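Local structure of lasso peptide isopeptidase AtxE2 (Asticcacaulis excentricus, 5TXE) at residues 663-668 with 677-682; 458-463 with 652-657; 419-424 with 429-434; 77-82 with 645-650. The protein hydrolyses the isopeptide bond of the lasso peptides astexin-2 and astexin-3, recognising their knotted shape and converting them to linear peptides. The protein carries 1 engineered substitution. All coordinates share one frame; numbering follows the deposited sequence. Where two conformers were deposited one is given.

Interaction 1 of 4, residues 663-668 with 677-682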
loop_
_atom_site.group_PDB
_atom_site.type_symbol
_atom_site.label_atom_id
_atom_site.label_comp_id
_atom_site.label_asym_id
_atom_site.label_seq_id
_atom_site.Cartn_x
_atom_site.Cartn_y
_atom_site.Cartn_z
ATOM N N ASP A 663 -11.102 21.332 21.646
ATOM C CA ASP A 663 -10.584 22.089 22.782
ATOM C C ASP A 663 -10.437 21.194 24.015
ATOM O O ASP A 663 -10.674 21.619 25.111
ATOM C CB ASP A 663 -11.473 23.322 23.050
ATOM C CG ASP A 663 -11.568 24.283 21.816
ATOM O OD1 ASP A 663 -10.580 24.422 21.046
ATOM O OD2 ASP A 663 -12.644 24.891 21.619
ATOM N N GLN A 664 -10.055 19.941 23.803
ATOM C CA GLN A 664 -9.868 19.010 24.903
ATOM C C GLN A 664 -8.448 18.510 24.974
ATOM O O GLN A 664 -7.786 18.335 23.943
ATOM C CB GLN A 664 -10.744 17.789 24.700
ATOM C CG GLN A 664 -12.125 17.939 25.324
ATOM C CD GLN A 664 -13.091 16.942 24.740
ATOM O OE1 GLN A 664 -12.684 15.887 24.247
ATOM N NE2 GLN A 664 -14.373 17.272 24.762
ATOM N N SER A 665 -7.988 18.268 26.186
ATOM C CA SER A 665 -6.665 17.725 26.425
ATOM C C SER A 665 -6.764 16.601 27.422
ATOM O O SER A 665 -7.548 16.661 28.334
ATOM C CB SER A 665 -5.738 18.798 26.989
ATOM O OG SER A 665 -6.266 19.262 28.206
ATOM N N ASP A 666 -5.939 15.587 27.233
ATOM C CA ASP A 666 -5.834 14.467 28.153
ATOM C C ASP A 666 -4.894 14.906 29.301
ATOM O O ASP A 666 -3.768 15.315 29.037
ATOM C CB ASP A 666 -5.267 13.295 27.353
ATOM C CG ASP A 666 -4.846 12.104 28.201
ATOM O OD1 ASP A 666 -4.772 12.184 29.423
ATOM O OD2 ASP A 666 -4.562 11.069 27.596
ATOM N N PRO A 667 -5.360 14.833 30.572
ATOM C CA PRO A 667 -4.551 15.325 31.707
ATOM C C PRO A 667 -3.403 14.410 32.171
ATOM O O PRO A 667 -2.711 14.773 33.095
ATOM C CB PRO A 667 -5.589 15.464 32.823
ATOM C CG PRO A 667 -6.569 14.381 32.535
ATOM C CD PRO A 667 -6.675 14.327 31.036
ATOM N N ALA A 668 -3.198 13.252 31.546
ATOM C CA ALA A 668 -2.070 12.404 31.891
ATOM C C ALA A 668 -0.759 13.217 32.053
ATOM O O ALA A 668 -0.407 14.030 31.194
ATOM C CB ALA A 668 -1.900 11.322 30.850
ATOM N N ARG A 677 3.325 23.089 24.857
ATOM C CA ARG A 677 3.760 23.502 23.555
ATOM C C ARG A 677 2.572 23.901 22.677
ATOM O O ARG A 677 2.608 24.896 22.002
ATOM C CB ARG A 677 4.421 22.314 22.902
ATOM C CG ARG A 677 5.896 22.406 22.655
ATOM C CD ARG A 677 6.262 21.285 21.703
ATOM N NE ARG A 677 6.361 20.125 22.501
ATOM C CZ ARG A 677 5.855 18.916 22.307
ATOM N NH1 ARG A 677 5.139 18.547 21.248
ATOM N NH2 ARG A 677 6.148 18.030 23.242
ATOM N N TRP A 678 1.517 23.100 22.687
ATOM C CA TRP A 678 0.403 23.353 21.809
ATOM C C TRP A 678 -0.406 24.575 22.282
ATOM O O TRP A 678 -0.918 25.349 21.460
ATOM C CB TRP A 678 -0.478 22.121 21.695
ATOM C CG TRP A 678 0.195 20.940 21.069
ATOM C CD1 TRP A 678 1.433 20.900 20.519
ATOM C CD2 TRP A 678 -0.340 19.642 20.940
ATOM N NE1 TRP A 678 1.706 19.657 20.061
ATOM C CE2 TRP A 678 0.641 18.846 20.339
ATOM C CE3 TRP A 678 -1.558 19.060 21.289
ATOM C CZ2 TRP A 678 0.438 17.534 20.024
ATOM C CZ3 TRP A 678 -1.748 17.704 20.980
ATOM C CH2 TRP A 678 -0.773 16.979 20.342
ATOM N N ARG A 679 -0.458 24.809 23.585
ATOM C CA ARG A 679 -1.070 26.091 24.075
ATOM C C ARG A 679 -0.280 27.281 23.593
ATOM O O ARG A 679 -0.864 28.277 23.133
ATOM C CB ARG A 679 -1.243 26.088 25.586
ATOM C CG ARG A 679 -2.412 25.206 25.966
ATOM C CD ARG A 679 -2.869 25.323 27.414
ATOM N NE ARG A 679 -1.981 24.547 28.260
ATOM C CZ ARG A 679 -2.212 23.309 28.700
ATOM N NH1 ARG A 679 -3.364 22.639 28.468
ATOM N NH2 ARG A 679 -1.265 22.739 29.406
ATOM N N ALA A 680 1.040 27.155 23.588
ATOM C CA ALA A 680 1.848 28.232 23.046
ATOM C C ALA A 680 1.597 28.397 21.546
ATOM O O ALA A 680 1.642 29.526 21.046
ATOM C CB ALA A 680 3.345 28.020 23.335
ATOM N N LEU A 681 1.387 27.303 20.813
ATOM C CA LEU A 681 1.113 27.452 19.381
ATOM C C LEU A 681 -0.202 28.234 19.161
ATOM O O LEU A 681 -0.325 29.069 18.278
ATOM C CB LEU A 681 1.017 26.101 18.673
ATOM C CG LEU A 681 2.306 25.281 18.562
ATOM C CD1 LEU A 681 2.002 23.986 17.835
ATOM C CD2 LEU A 681 3.431 26.023 17.832
ATOM N N ARG A 682 -1.185 27.879 19.961
ATOM C CA ARG A 682 -2.474 28.491 19.945
ATOM C C ARG A 682 -2.420 29.980 20.221
ATOM O O ARG A 682 -3.113 30.737 19.575
ATOM C CB ARG A 682 -3.409 27.799 20.979
ATOM C CG ARG A 682 -4.895 28.186 20.783
ATOM C CD ARG A 682 -5.830 27.260 21.541
ATOM N NE ARG A 682 -5.612 27.245 22.979
ATOM C CZ ARG A 682 -6.193 26.361 23.802
ATOM N NH1 ARG A 682 -6.985 25.423 23.312
ATOM N NH2 ARG A 682 -5.968 26.404 25.112
HETATM O O HOH W 1 -7.820 24.704 21.030
#

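Interaction 2 of 4, residues 458-463 with 652-657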
loop_
_atom_site.group_PDB
_atom_site.type_symbol
_atom_site.label_atom_id
_atom_site.label_comp_id
_atom_site.label_asym_id
_atom_site.label_seq_id
_atom_site.Cartn_x
_atom_site.Cartn_y
_atom_site.Cartn_z
ATOM N N ALA A 458 -13.006 7.712 15.513
ATOM C CA ALA A 458 -14.439 7.662 15.738
ATOM C C ALA A 458 -14.745 7.376 17.226
ATOM O O ALA A 458 -15.586 8.016 17.801
ATOM C CB ALA A 458 -15.070 6.619 14.872
ATOM N N THR A 459 -14.042 6.438 17.824
ATOM C CA THR A 459 -14.211 6.159 19.214
ATOM C C THR A 459 -14.004 7.414 20.053
ATOM O O THR A 459 -14.648 7.601 21.069
ATOM C CB THR A 459 -13.287 5.036 19.643
ATOM O OG1 THR A 459 -13.672 3.820 18.964
ATOM C CG2 THR A 459 -13.324 4.849 21.126
ATOM N N ALA A 460 -13.148 8.306 19.628
ATOM C CA ALA A 460 -12.911 9.527 20.381
ATOM C C ALA A 460 -13.910 10.620 20.132
ATOM O O ALA A 460 -13.697 11.732 20.627
ATOM C CB ALA A 460 -11.531 10.063 20.046
ATOM N N GLY A 461 -14.942 10.382 19.315
ATOM C CA GLY A 461 -15.993 11.380 19.132
ATOM C C GLY A 461 -15.970 12.144 17.826
ATOM O O GLY A 461 -16.707 13.093 17.657
ATOM N N PHE A 462 -15.110 11.752 16.889
ATOM C CA PHE A 462 -15.073 12.389 15.579
ATOM C C PHE A 462 -15.894 11.614 14.569
ATOM O O PHE A 462 -15.999 10.390 14.656
ATOM C CB PHE A 462 -13.640 12.449 15.055
ATOM C CG PHE A 462 -12.753 13.319 15.860
ATOM C CD1 PHE A 462 -12.721 14.670 15.626
ATOM C CD2 PHE A 462 -11.962 12.780 16.845
ATOM C CE1 PHE A 462 -11.907 15.480 16.380
ATOM C CE2 PHE A 462 -11.130 13.574 17.610
ATOM C CZ PHE A 462 -11.095 14.912 17.380
ATOM N N ALA A 463 -16.482 12.342 13.615
ATOM C CA ALA A 463 -16.871 11.745 12.350
ATOM C C ALA A 463 -15.588 11.624 11.573
ATOM O O ALA A 463 -14.745 12.542 11.626
ATOM C CB ALA A 463 -17.820 12.646 11.570
ATOM N N ARG A 652 -0.620 10.784 19.082
ATOM C CA ARG A 652 -0.421 12.187 18.967
ATOM C C ARG A 652 -1.414 12.801 17.959
ATOM O O ARG A 652 -1.796 13.967 18.069
ATOM C CB ARG A 652 1.022 12.472 18.565
ATOM C CG ARG A 652 1.379 13.945 18.696
ATOM C CD ARG A 652 2.825 14.183 18.241
ATOM N NE ARG A 652 3.821 13.802 19.248
ATOM C CZ ARG A 652 4.598 12.727 19.189
ATOM N NH1 ARG A 652 4.480 11.878 18.244
ATOM N NH2 ARG A 652 5.477 12.491 20.149
ATOM N N THR A 653 -1.739 12.062 16.918
ATOM C CA THR A 653 -2.641 12.579 15.953
ATOM C C THR A 653 -4.062 12.717 16.552
ATOM O O THR A 653 -4.729 13.712 16.317
ATOM C CB THR A 653 -2.676 11.683 14.729
ATOM O OG1 THR A 653 -1.515 11.962 13.969
ATOM C CG2 THR A 653 -3.890 11.983 13.872
ATOM N N ILE A 654 -4.483 11.754 17.375
ATOM C CA ILE A 654 -5.748 11.891 18.108
ATOM C C ILE A 654 -5.679 13.061 19.065
ATOM O O ILE A 654 -6.605 13.874 19.119
ATOM C CB ILE A 654 -6.105 10.614 18.845
ATOM C CG1 ILE A 654 -6.486 9.564 17.836
ATOM C CG2 ILE A 654 -7.282 10.799 19.782
ATOM C CD1 ILE A 654 -6.535 8.165 18.405
ATOM N N ASP A 655 -4.588 13.193 19.801
ATOM C CA ASP A 655 -4.493 14.280 20.743
ATOM C C ASP A 655 -4.572 15.615 19.998
ATOM O O ASP A 655 -5.147 16.592 20.479
ATOM C CB ASP A 655 -3.166 14.270 21.500
ATOM C CG ASP A 655 -3.004 13.108 22.482
ATOM O OD1 ASP A 655 -3.975 12.373 22.744
ATOM O OD2 ASP A 655 -1.870 12.904 22.981
ATOM N N TRP A 656 -3.925 15.672 18.853
ATOM C CA TRP A 656 -3.845 16.916 18.123
ATOM C C TRP A 656 -5.243 17.358 17.708
ATOM O O TRP A 656 -5.598 18.522 17.902
ATOM C CB TRP A 656 -2.975 16.746 16.907
ATOM C CG TRP A 656 -2.791 17.884 16.016
ATOM C CD1 TRP A 656 -3.379 18.049 14.808
ATOM C CD2 TRP A 656 -1.853 18.927 16.138
ATOM N NE1 TRP A 656 -2.908 19.161 14.181
ATOM C CE2 TRP A 656 -1.968 19.736 14.982
ATOM C CE3 TRP A 656 -0.952 19.299 17.123
ATOM C CZ2 TRP A 656 -1.236 20.883 14.802
ATOM C CZ3 TRP A 656 -0.174 20.447 16.911
ATOM C CH2 TRP A 656 -0.281 21.188 15.754
ATOM N N PHE A 657 -5.985 16.460 17.071
ATOM C CA PHE A 657 -7.350 16.800 16.668
ATOM C C PHE A 657 -8.309 17.059 17.849
ATOM O O PHE A 657 -9.120 17.978 17.791
ATOM C CB PHE A 657 -7.895 15.779 15.719
ATOM C CG PHE A 657 -7.313 15.863 14.324
ATOM C CD1 PHE A 657 -7.285 17.038 13.657
ATOM C CD2 PHE A 657 -6.720 14.779 13.755
ATOM C CE1 PHE A 657 -6.703 17.128 12.411
ATOM C CE2 PHE A 657 -6.159 14.840 12.495
ATOM C CZ PHE A 657 -6.182 16.007 11.810
#

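Interaction 3 of 4, residues 419-424 with 429-434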
loop_
_atom_site.group_PDB
_atom_site.type_symbol
_atom_site.label_atom_id
_atom_site.label_comp_id
_atom_site.label_asym_id
_atom_site.label_seq_id
_atom_site.Cartn_x
_atom_site.Cartn_y
_atom_site.Cartn_z
ATOM N N LEU A 419 -18.017 6.903 5.524
ATOM C CA LEU A 419 -18.280 7.710 6.660
ATOM C C LEU A 419 -18.269 6.790 7.867
ATOM O O LEU A 419 -18.924 5.760 7.880
ATOM C CB LEU A 419 -19.604 8.410 6.506
ATOM C CG LEU A 419 -20.079 9.151 7.748
ATOM C CD1 LEU A 419 -19.145 10.299 8.075
ATOM C CD2 LEU A 419 -21.517 9.676 7.600
ATOM N N VAL A 420 -17.518 7.173 8.895
ATOM C CA VAL A 420 -17.457 6.394 10.112
ATOM C C VAL A 420 -17.936 7.244 11.235
ATOM O O VAL A 420 -17.484 8.382 11.376
ATOM C CB VAL A 420 -16.026 5.976 10.383
ATOM C CG1 VAL A 420 -15.938 4.994 11.539
ATOM C CG2 VAL A 420 -15.400 5.387 9.113
ATOM N N LEU A 421 -18.868 6.751 12.048
ATOM C CA LEU A 421 -19.415 7.568 13.144
ATOM C C LEU A 421 -19.135 6.941 14.473
ATOM O O LEU A 421 -19.033 5.736 14.583
ATOM C CB LEU A 421 -20.919 7.734 12.990
ATOM C CG LEU A 421 -21.287 8.480 11.697
ATOM C CD1 LEU A 421 -22.782 8.350 11.340
ATOM C CD2 LEU A 421 -20.926 9.935 11.809
ATOM N N PRO A 422 -19.059 7.747 15.516
ATOM C CA PRO A 422 -18.819 7.173 16.825
ATOM C C PRO A 422 -19.879 6.169 17.200
ATOM O O PRO A 422 -21.019 6.344 16.809
ATOM C CB PRO A 422 -18.927 8.358 17.759
ATOM C CG PRO A 422 -18.752 9.557 16.902
ATOM C CD PRO A 422 -19.249 9.203 15.545
ATOM N N PRO A 423 -19.509 5.110 17.940
ATOM C CA PRO A 423 -20.502 4.108 18.399
ATOM C C PRO A 423 -21.834 4.646 19.027
ATOM O O PRO A 423 -22.895 4.098 18.739
ATOM C CB PRO A 423 -19.703 3.270 19.416
ATOM C CG PRO A 423 -18.255 3.536 19.126
ATOM C CD PRO A 423 -18.198 4.928 18.586
ATOM N N ASP A 424 -21.767 5.713 19.825
ATOM C CA ASP A 424 -22.948 6.265 20.528
ATOM C C ASP A 424 -23.594 7.396 19.729
ATOM O O ASP A 424 -24.279 8.244 20.292
ATOM C CB ASP A 424 -22.555 6.758 21.942
ATOM C CG ASP A 424 -21.630 8.014 21.914
ATOM O OD1 ASP A 424 -21.015 8.317 20.860
ATOM O OD2 ASP A 424 -21.500 8.695 22.960
ATOM N N THR A 429 -26.745 15.424 16.175
ATOM C CA THR A 429 -25.502 15.849 16.780
ATOM C C THR A 429 -24.580 16.301 15.645
ATOM O O THR A 429 -24.286 15.490 14.757
ATOM C CB THR A 429 -24.845 14.641 17.521
ATOM O OG1 THR A 429 -25.777 14.080 18.454
ATOM C CG2 THR A 429 -23.557 15.043 18.263
ATOM N N ARG A 430 -24.115 17.557 15.664
ATOM C CA ARG A 430 -23.106 17.998 14.672
ATOM C C ARG A 430 -21.690 17.750 15.159
ATOM O O ARG A 430 -21.266 18.373 16.108
ATOM C CB ARG A 430 -23.196 19.461 14.376
ATOM C CG ARG A 430 -24.115 19.781 13.236
ATOM C CD ARG A 430 -23.990 21.233 12.808
ATOM N NE ARG A 430 -25.102 21.547 11.938
ATOM C CZ ARG A 430 -25.158 21.304 10.627
ATOM N NH1 ARG A 430 -24.160 20.746 9.947
ATOM N NH2 ARG A 430 -26.260 21.624 9.982
ATOM N N LEU A 431 -20.958 16.859 14.499
ATOM C CA LEU A 431 -19.603 16.436 14.953
ATOM C C LEU A 431 -18.423 17.163 14.275
ATOM O O LEU A 431 -18.543 17.621 13.170
ATOM C CB LEU A 431 -19.420 14.964 14.681
ATOM C CG LEU A 431 -20.388 14.065 15.448
ATOM C CD1 LEU A 431 -20.315 12.691 14.853
ATOM C CD2 LEU A 431 -20.079 13.983 16.942
ATOM N N PRO A 432 -17.273 17.249 14.956
ATOM C CA PRO A 432 -16.051 17.583 14.213
ATOM C C PRO A 432 -15.687 16.411 13.303
ATOM O O PRO A 432 -16.041 15.262 13.558
ATOM C CB PRO A 432 -15.029 17.800 15.314
ATOM C CG PRO A 432 -15.462 16.865 16.409
ATOM C CD PRO A 432 -16.999 16.910 16.363
ATOM N N LEU A 433 -15.066 16.724 12.196
ATOM C CA LEU A 433 -14.734 15.761 11.199
ATOM C C LEU A 433 -13.230 15.659 11.000
ATOM O O LEU A 433 -12.517 16.686 10.931
ATOM C CB LEU A 433 -15.346 16.231 9.895
ATOM C CG LEU A 433 -15.077 15.367 8.648
ATOM C CD1 LEU A 433 -15.620 13.972 8.734
ATOM C CD2 LEU A 433 -15.618 16.037 7.402
ATOM N N VAL A 434 -12.756 14.438 10.813
ATOM C CA VAL A 434 -11.365 14.216 10.407
ATOM C C VAL A 434 -11.363 13.406 9.120
ATOM O O VAL A 434 -12.044 12.377 9.011
ATOM C CB VAL A 434 -10.585 13.457 11.495
ATOM C CG1 VAL A 434 -9.207 13.073 10.978
ATOM C CG2 VAL A 434 -10.502 14.311 12.748
#

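Interaction 4 of 4, residues 77-82 with 645-650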
loop_
_atom_site.group_PDB
_atom_site.type_symbol
_atom_site.label_atom_id
_atom_site.label_comp_id
_atom_site.label_asym_id
_atom_site.label_seq_id
_atom_site.Cartn_x
_atom_site.Cartn_y
_atom_site.Cartn_z
ATOM N N ALA A 77 2.143 -6.908 15.416
ATOM C CA ALA A 77 2.992 -5.841 15.949
ATOM C C ALA A 77 2.843 -5.734 17.448
ATOM O O ALA A 77 1.725 -5.814 17.981
ATOM C CB ALA A 77 2.609 -4.510 15.283
ATOM N N ASP A 78 3.962 -5.468 18.113
ATOM C CA ASP A 78 3.974 -5.302 19.561
ATOM C C ASP A 78 4.680 -4.008 19.871
ATOM O O ASP A 78 5.891 -3.923 19.712
ATOM C CB ASP A 78 4.701 -6.464 20.238
ATOM C CG ASP A 78 4.742 -6.316 21.790
ATOM O OD1 ASP A 78 4.324 -5.270 22.361
ATOM O OD2 ASP A 78 5.179 -7.276 22.458
ATOM N N PRO A 79 3.935 -2.999 20.328
ATOM C CA PRO A 79 4.484 -1.664 20.532
ATOM C C PRO A 79 5.272 -1.514 21.829
ATOM O O PRO A 79 6.045 -0.579 21.956
ATOM C CB PRO A 79 3.255 -0.768 20.517
ATOM C CG PRO A 79 2.154 -1.648 20.964
ATOM C CD PRO A 79 2.482 -3.037 20.513
ATOM N N VAL A 80 5.175 -2.496 22.727
ATOM C CA VAL A 80 5.946 -2.447 23.967
ATOM C C VAL A 80 7.346 -2.917 23.697
ATOM O O VAL A 80 8.314 -2.261 24.094
ATOM C CB VAL A 80 5.271 -3.270 25.069
ATOM C CG1 VAL A 80 6.138 -3.328 26.337
ATOM C CG2 VAL A 80 3.919 -2.646 25.420
ATOM N N THR A 81 7.491 -4.038 22.999
ATOM C CA THR A 81 8.823 -4.514 22.636
ATOM C C THR A 81 9.284 -3.818 21.397
ATOM O O THR A 81 10.468 -3.891 21.065
ATOM C CB THR A 81 8.861 -6.020 22.254
ATOM O OG1 THR A 81 7.888 -6.247 21.195
ATOM C CG2 THR A 81 8.545 -6.874 23.456
ATOM N N ASN A 82 8.379 -3.131 20.706
ATOM C CA ASN A 82 8.720 -2.399 19.466
ATOM C C ASN A 82 9.244 -3.312 18.385
ATOM O O ASN A 82 10.211 -3.031 17.723
ATOM C CB ASN A 82 9.675 -1.216 19.683
ATOM C CG ASN A 82 9.765 -0.337 18.436
ATOM O OD1 ASN A 82 8.783 -0.199 17.706
ATOM N ND2 ASN A 82 10.945 0.221 18.155
ATOM N N HIS A 645 6.542 3.346 17.140
ATOM C CA HIS A 645 6.386 4.600 16.427
ATOM C C HIS A 645 4.960 4.791 15.941
ATOM O O HIS A 645 4.410 5.907 16.012
ATOM C CB HIS A 645 7.304 4.664 15.239
ATOM C CG HIS A 645 8.735 4.783 15.586
ATOM N ND1 HIS A 645 9.735 4.630 14.651
ATOM C CD2 HIS A 645 9.345 5.078 16.752
ATOM C CE1 HIS A 645 10.901 4.811 15.238
ATOM N NE2 HIS A 645 10.692 5.023 16.526
ATOM N N ARG A 646 4.404 3.745 15.350
ATOM C CA ARG A 646 3.038 3.836 14.814
ATOM C C ARG A 646 2.080 4.165 15.907
ATOM O O ARG A 646 1.227 5.027 15.748
ATOM C CB ARG A 646 2.649 2.542 14.137
ATOM C CG ARG A 646 1.161 2.432 13.713
ATOM C CD ARG A 646 0.942 1.366 12.624
ATOM N NE ARG A 646 1.361 1.892 11.321
ATOM C CZ ARG A 646 2.479 1.578 10.678
ATOM N NH1 ARG A 646 3.326 0.620 11.118
ATOM N NH2 ARG A 646 2.756 2.232 9.562
ATOM N N LEU A 647 2.219 3.516 17.062
ATOM C CA LEU A 647 1.325 3.801 18.155
ATOM C C LEU A 647 1.422 5.237 18.618
ATOM O O LEU A 647 0.433 5.863 18.953
ATOM C CB LEU A 647 1.592 2.829 19.320
ATOM C CG LEU A 647 0.730 3.076 20.565
ATOM C CD1 LEU A 647 -0.731 2.961 20.226
ATOM C CD2 LEU A 647 1.050 2.076 21.689
ATOM N N ALA A 648 2.648 5.764 18.649
ATOM C CA ALA A 648 2.892 7.122 19.086
ATOM C C ALA A 648 2.335 8.109 18.063
ATOM O O ALA A 648 1.781 9.098 18.423
ATOM C CB ALA A 648 4.372 7.314 19.245
ATOM N N VAL A 649 2.428 7.785 16.790
ATOM C CA VAL A 649 1.810 8.583 15.756
ATOM C C VAL A 649 0.262 8.628 15.918
ATOM O O VAL A 649 -0.336 9.697 15.940
ATOM C CB VAL A 649 2.169 8.025 14.384
ATOM C CG1 VAL A 649 1.331 8.685 13.266
ATOM C CG2 VAL A 649 3.627 8.318 14.105
ATOM N N TYR A 650 -0.357 7.447 16.044
ATOM C CA TYR A 650 -1.788 7.328 16.323
ATOM C C TYR A 650 -2.195 8.226 17.470
ATOM O O TYR A 650 -3.138 9.017 17.357
ATOM C CB TYR A 650 -2.166 5.918 16.731
ATOM C CG TYR A 650 -2.235 4.848 15.659
ATOM C CD1 TYR A 650 -2.099 5.113 14.292
ATOM C CD2 TYR A 650 -2.482 3.528 16.026
ATOM C CE1 TYR A 650 -2.156 4.085 13.337
ATOM C CE2 TYR A 650 -2.602 2.513 15.083
ATOM C CZ TYR A 650 -2.459 2.789 13.750
ATOM O OH TYR A 650 -2.628 1.748 12.901
#

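Interaction 1 of 4, residues 663-668 with 677-682
R682 reaches toward D663 because its CG lies anti to the backbone N (chi1 -167°) and CD continues the extended path. A bend at chi3 (60°) then sets the guanidinium beside the loop 663-668. D663 OD1 stays 4.4 Å from R682 NH1, too far for a salt bridge. A water appears to link them, at the guanidinium edge and in its plane. It lies 2.8 Å from D663 OD1 and an unusually short 2.5 Å from R682 NH1. The bridge is doubtful, as it holds for the given one of two D663 conformers. On R679, one helical turn before R682, NH1 lies 4.5 Å from S665 OG, which sits at the guanidinium edge. This approach too holds for the given S665 conformer.

D663 has positive phi and takes the chain out of helix 643-662. Further on, D666 OD1 accepts from A668 N at 2.9 Å, an Asx turn. The contact is thus a loose surface one between a loop and the helix it leads into. The two helices join more firmly where W678 of helix 672-684 meets W656 of helix 643-662 edge-to-face. W678 NE1 bonds E629 of strand 628-633; E629 also forms a salt bridge with R677.

Interaction 2 of 4, residues 458-463 with 652-657
I654 and F657, one helical turn apart, carry this contact from the side of helix 643-662. They pack on A460 and F462, in the bend that leads from helix 454-459 into strand 463-467 of the central sheet. The contact thus joins sheet and helix within the alpha/beta-hydrolase domain. I654 comes first, and its CG2 lies 4.3 Å from A460 CB. D655 turns away from the bend, and its carboxylate forms a salt bridge with K671 and a hydrogen bond with Q674. W656 also serves another surface, with its ring edge-to-face with W660. Its CD1 lies over one face of the F657 ring, near the rim.

F657 closes the segment. Its CB faces F462, at 3.7 Å from F462 CZ, but its ring runs on toward V434 and strand 545-548. The end of the F462 ring therefore meets the root of F657: F462 CZ is 3.5 Å from F657 C and 3.7 Å from F657 O. The two side chains cross at about a right angle and do not stack. F462 is set up by G461, whose positive phi (105°) ends the preceding helix in a Schellman motif.

With an alanine in place of F462, a gap is likely to open beside F657 CB, and the ring that lies against P432 and V434 would be lost.

The touching groups are apolar apart from the F657 carbonyl. The contact therefore rests mainly on van der Waals packing. The polar bonds of either segment go to other partners, within it or beyond, as G461 N does to A458 O.

Interaction 3 of 4, residues 419-424 with 429-434
L421, P422 and L431 meet where the chain passes between two strands of the central mixed sheet of the alpha/beta-hydrolase domain. Strands 414-421 and 431-436 follow each other in sequence but are not neighbours in the sheet, because strand 463-467 runs between them. This strand order is that of the alpha/beta-hydrolase fold. The nearest CA atoms, those of L421 and L431, are accordingly 9.1 Å apart, and side chains alone bridge the interval.

One methyl does most of the touching. L431 CD1 lies 3.7 Å from P422 CD and 4.1 Å from P422 CG, with L431 reaching toward the proline ring. The same methyl is 4.2 Å from L421 CD2, where the two leucines cross obliquely. L431 has its CG anti to the carbonyl carbon (chi1 -63°), and the extended second torsion (167°) carries CD1 across to the other segment. All three residues are buried, and the contact is wholly apolar.

Around it, L421 and L433 both rest on A463 of the intervening strand. L431 also touches Y425 of the connecting loop, and its backbone bonds V515 and D517. P432 packs on L661 and M662 of helix 643-662, and V434 on L457 of helix 454-459.

Interaction 4 of 4, residues 77-82 with 645-650
L647 packs on P79 across the junction between helix 643-662 and the turn after strand 69-78. Its CB is the first atom to meet the proline, 4.1 Å from P79 CB. L647 CG sits farther back, 4.6 Å from P79 CB. It is anti to the backbone N (chi1 178°), which carries the branch across the proline ring at a slant. At the tip, CD2 does the closest touching: it lies 3.8 Å from P79 CB and 4.0 Å from P79 CG. CD1 takes the other direction, 5.5 Å from P79 CG. L647 also touches P40 and E41 of helix 40-44, and P79 touches V44 of that helix, so both residues share a third neighbour.

The turn 79-82 joins strands 69-78 and 83-92, a beta hairpin. D78 shapes its start: D78 OD1 accepts from V80 N at 2.9 Å, from above the carboxylate plane, in an Asx turn. N82, with positive phi (61°), comes at the end. Its OD1 is 4.2 Å from H645 N, but its bond goes to the backbone N of A644, in the first turn of the helix. N82 ND2 bonds Q642. H645 ND1 in turn bonds E636, and its ring meets Y633 edge-to-face.

The hairpin belongs to the N-terminal antiparallel sheets, consistent with the propeller of prolyl oligopeptidases, and the helix to the hydrolase domain. The closest touch is apolar, between proline and leucine carbons. N82 and H645 add a looser flank, while the polar grip of N82 falls just before 645-650.

From the N terminus, 77-82 comes first and waits until 645-650, so interaction 4 closes the longest loop and ties an N-terminal hairpin to helix 643-662. Inside that loop nests interaction 3, a short closure between two strands of the central sheet. Interaction 2 opens next at 458-463 and closes at 652-657, after interaction 4 has closed. These two cross, and both use helix 643-662. Interactions 2 and 3 touch through backbone bonds of A463 with P432 and V434. Interaction 1 follows in series, closing a short C-terminal loop. Its helix 672-684 packs beside interaction 2, with L681 on W656.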